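Local coordinates for protein pyruvate kinase (Pyrobaculum aerophilum, PDB 3QTG) that catalyses the last step of glycolysis, the interconversion of phosphoenolpyruvate and ADP with pyruvate and ATP, using a divalent metal cation, at residues 423-428 with 432-437. Residues are numbered along the deposited sequence; the frame is centred on the assembly and turned at random.
Sequences IPAENY and LEKLIS. With SO4 (sulfate ion), chain C.
Ile423 meets Leu435 and Lys434 where the loop after strand 418-422 turns back against helix 428-439. The tightly packed part is the buried one. There Ile423 CD1 touches Leu435 CD1 at 3.9 Å, the two side chains crossing at about a right angle. Phe380 and Leu378 of strand 376-380 extend this apolar layer. A chi1 of -60° sets CG1 of Ile423 beside the backbone N and CG2 anti to it, which turns CG2 to Lys434 CD at 3.7 Å. On the solvent side Lys434 is exposed, and its methylenes lie against the loop. The lysine chain slides past Ile423, and its CE comes 3.5 Å from Pro424 O. Tyr428 O accepts the nearly straight helical bond from Leu432 N (2.8 Å, 166°). The Tyr428 ring stacks with Tyr448. Its OH, less surely placed, donates a hydrogen bond to O1 of a sulfate, probably from the crystallisation liquor, also held by Ser381 OG and backbone N-H groups including that of Ser383. A leucine in place of Tyr428 would probably lose the ring stack on Tyr448. The contact packs the strand-to-helix connection against the helix it leads into, in the alpha/beta domain, away from the annotated sites. Its chemistry implies an apolar inner seam and a lysine whose methylenes pack while its ammonium probably stays toward solvent.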
loop_
_atom_site.group_PDB
_atom_site.type_symbol
_atom_site.label_atom_id
_atom_site.label_comp_id
_atom_site.label_asym_id
_atom_site.label_seq_id
_atom_site.Cartn_x
_atom_site.Cartn_y
_atom_site.Cartn_z
ATOM N N ILE A 423 -38.319 -10.007 12.937
ATOM C CA ILE A 423 -38.100 -11.212 13.747
ATOM C C ILE A 423 -38.240 -10.874 15.242
ATOM O O ILE A 423 -37.320 -10.307 15.832
ATOM C CB ILE A 423 -36.701 -11.845 13.482
ATOM C CG1 ILE A 423 -36.553 -12.237 12.010
ATOM C CG2 ILE A 423 -36.469 -13.079 14.377
ATOM C CD1 ILE A 423 -35.151 -12.645 11.630
ATOM N N PRO A 424 -39.400 -11.215 15.855
ATOM C CA PRO A 424 -39.584 -11.106 17.305
ATOM C C PRO A 424 -38.588 -12.002 18.056
ATOM O O PRO A 424 -38.385 -13.157 17.664
ATOM C CB PRO A 424 -41.012 -11.616 17.518
ATOM C CG PRO A 424 -41.677 -11.484 16.187
ATOM C CD PRO A 424 -40.613 -11.718 15.183
ATOM N N ALA A 425 -37.958 -11.460 19.099
ATOM C CA ALA A 425 -36.941 -12.184 19.885
ATOM C C ALA A 425 -36.766 -11.553 21.259
ATOM O O ALA A 425 -36.981 -10.344 21.425
ATOM C CB ALA A 425 -35.599 -12.226 19.146
ATOM N N GLU A 426 -36.361 -12.366 22.237
ATOM C CA GLU A 426 -36.332 -11.923 23.634
ATOM C C GLU A 426 -35.043 -11.187 23.950
ATOM O O GLU A 426 -34.999 -10.331 24.839
ATOM C CB GLU A 426 -36.532 -13.111 24.590
ATOM C CG GLU A 426 -37.272 -12.764 25.913
ATOM C CD GLU A 426 -38.372 -11.702 25.741
ATOM O OE1 GLU A 426 -39.423 -12.010 25.125
ATOM O OE2 GLU A 426 -38.177 -10.553 26.218
ATOM N N ASN A 427 -34.005 -11.521 23.188
ATOM C CA ASN A 427 -32.669 -11.007 23.405
ATOM C C ASN A 427 -31.857 -11.229 22.132
ATOM O O ASN A 427 -32.341 -11.856 21.179
ATOM C CB ASN A 427 -32.028 -11.719 24.607
ATOM C CG ASN A 427 -32.031 -13.238 24.459
ATOM O OD1 ASN A 427 -31.601 -13.775 23.444
ATOM N ND2 ASN A 427 -32.508 -13.935 25.484
ATOM N N TYR A 428 -30.624 -10.735 22.132
ATOM C CA TYR A 428 -29.772 -10.760 20.960
ATOM C C TYR A 428 -29.465 -12.175 20.520
ATOM O O TYR A 428 -29.614 -12.492 19.340
ATOM C CB TYR A 428 -28.468 -10.048 21.249
ATOM C CG TYR A 428 -28.530 -8.562 21.058
ATOM C CD1 TYR A 428 -28.372 -7.707 22.139
ATOM C CD2 TYR A 428 -28.749 -8.006 19.795
ATOM C CE1 TYR A 428 -28.418 -6.333 21.973
ATOM C CE2 TYR A 428 -28.792 -6.624 19.616
ATOM C CZ TYR A 428 -28.621 -5.801 20.711
ATOM O OH TYR A 428 -28.676 -4.446 20.572
ATOM N N LEU A 432 -30.346 -13.696 16.949
ATOM C CA LEU A 432 -29.323 -14.146 15.990
ATOM C C LEU A 432 -29.521 -15.604 15.555
ATOM O O LEU A 432 -29.328 -15.936 14.387
ATOM C CB LEU A 432 -27.900 -13.906 16.517
ATOM C CG LEU A 432 -26.800 -13.937 15.437
ATOM C CD1 LEU A 432 -26.950 -12.791 14.400
ATOM C CD2 LEU A 432 -25.396 -13.935 16.058
ATOM N N GLU A 433 -29.906 -16.472 16.486
ATOM C CA GLU A 433 -30.083 -17.879 16.144
ATOM C C GLU A 433 -31.305 -18.104 15.246
ATOM O O GLU A 433 -31.230 -18.914 14.334
ATOM C CB GLU A 433 -30.054 -18.795 17.381
ATOM C CG GLU A 433 -28.748 -18.706 18.223
ATOM C CD GLU A 433 -27.426 -19.030 17.449
ATOM O OE1 GLU A 433 -27.344 -20.090 16.773
ATOM O OE2 GLU A 433 -26.460 -18.219 17.541
ATOM N N LYS A 434 -32.397 -17.365 15.468
ATOM C CA LYS A 434 -33.530 -17.338 14.519
ATOM C C LYS A 434 -33.157 -16.830 13.128
ATOM O O LYS A 434 -33.618 -17.369 12.120
ATOM C CB LYS A 434 -34.680 -16.476 15.039
ATOM C CG LYS A 434 -35.383 -17.009 16.264
ATOM C CD LYS A 434 -36.320 -15.935 16.791
ATOM C CE LYS A 434 -36.954 -16.320 18.118
ATOM N NZ LYS A 434 -38.050 -17.308 17.930
ATOM N N LEU A 435 -32.348 -15.770 13.074
ATOM C CA LEU A 435 -31.826 -15.260 11.799
ATOM C C LEU A 435 -30.893 -16.263 11.102
ATOM O O LEU A 435 -30.968 -16.429 9.895
ATOM C CB LEU A 435 -31.143 -13.888 11.982
ATOM C CG LEU A 435 -30.611 -13.118 10.754
ATOM C CD1 LEU A 435 -31.740 -12.672 9.810
ATOM C CD2 LEU A 435 -29.779 -11.910 11.203
ATOM N N ILE A 436 -30.015 -16.919 11.853
ATOM C CA ILE A 436 -29.115 -17.914 11.274
ATOM C C ILE A 436 -29.931 -19.103 10.746
ATOM O O ILE A 436 -29.632 -19.643 9.674
ATOM C CB ILE A 436 -28.044 -18.396 12.286
ATOM C CG1 ILE A 436 -27.010 -17.298 12.531
ATOM C CG2 ILE A 436 -27.355 -19.680 11.786
ATOM C CD1 ILE A 436 -26.047 -17.566 13.703
ATOM N N SER A 437 -30.968 -19.493 11.488
ATOM C CA SER A 437 -31.828 -20.584 11.054
ATOM C C SER A 437 -32.443 -20.240 9.724
ATOM O O SER A 437 -32.443 -21.057 8.801
ATOM C CB SER A 437 -32.929 -20.855 12.068
ATOM O OG SER A 437 -32.402 -21.587 13.148
HETATM S S SO4 C . -28.330 -2.243 17.587
HETATM O O1 SO4 C . -28.985 -3.412 18.130
HETATM O O2 SO4 C . -29.344 -1.202 17.373
HETATM O O3 SO4 C . -27.692 -2.556 16.309
HETATM O O4 SO4 C . -27.297 -1.715 18.479
#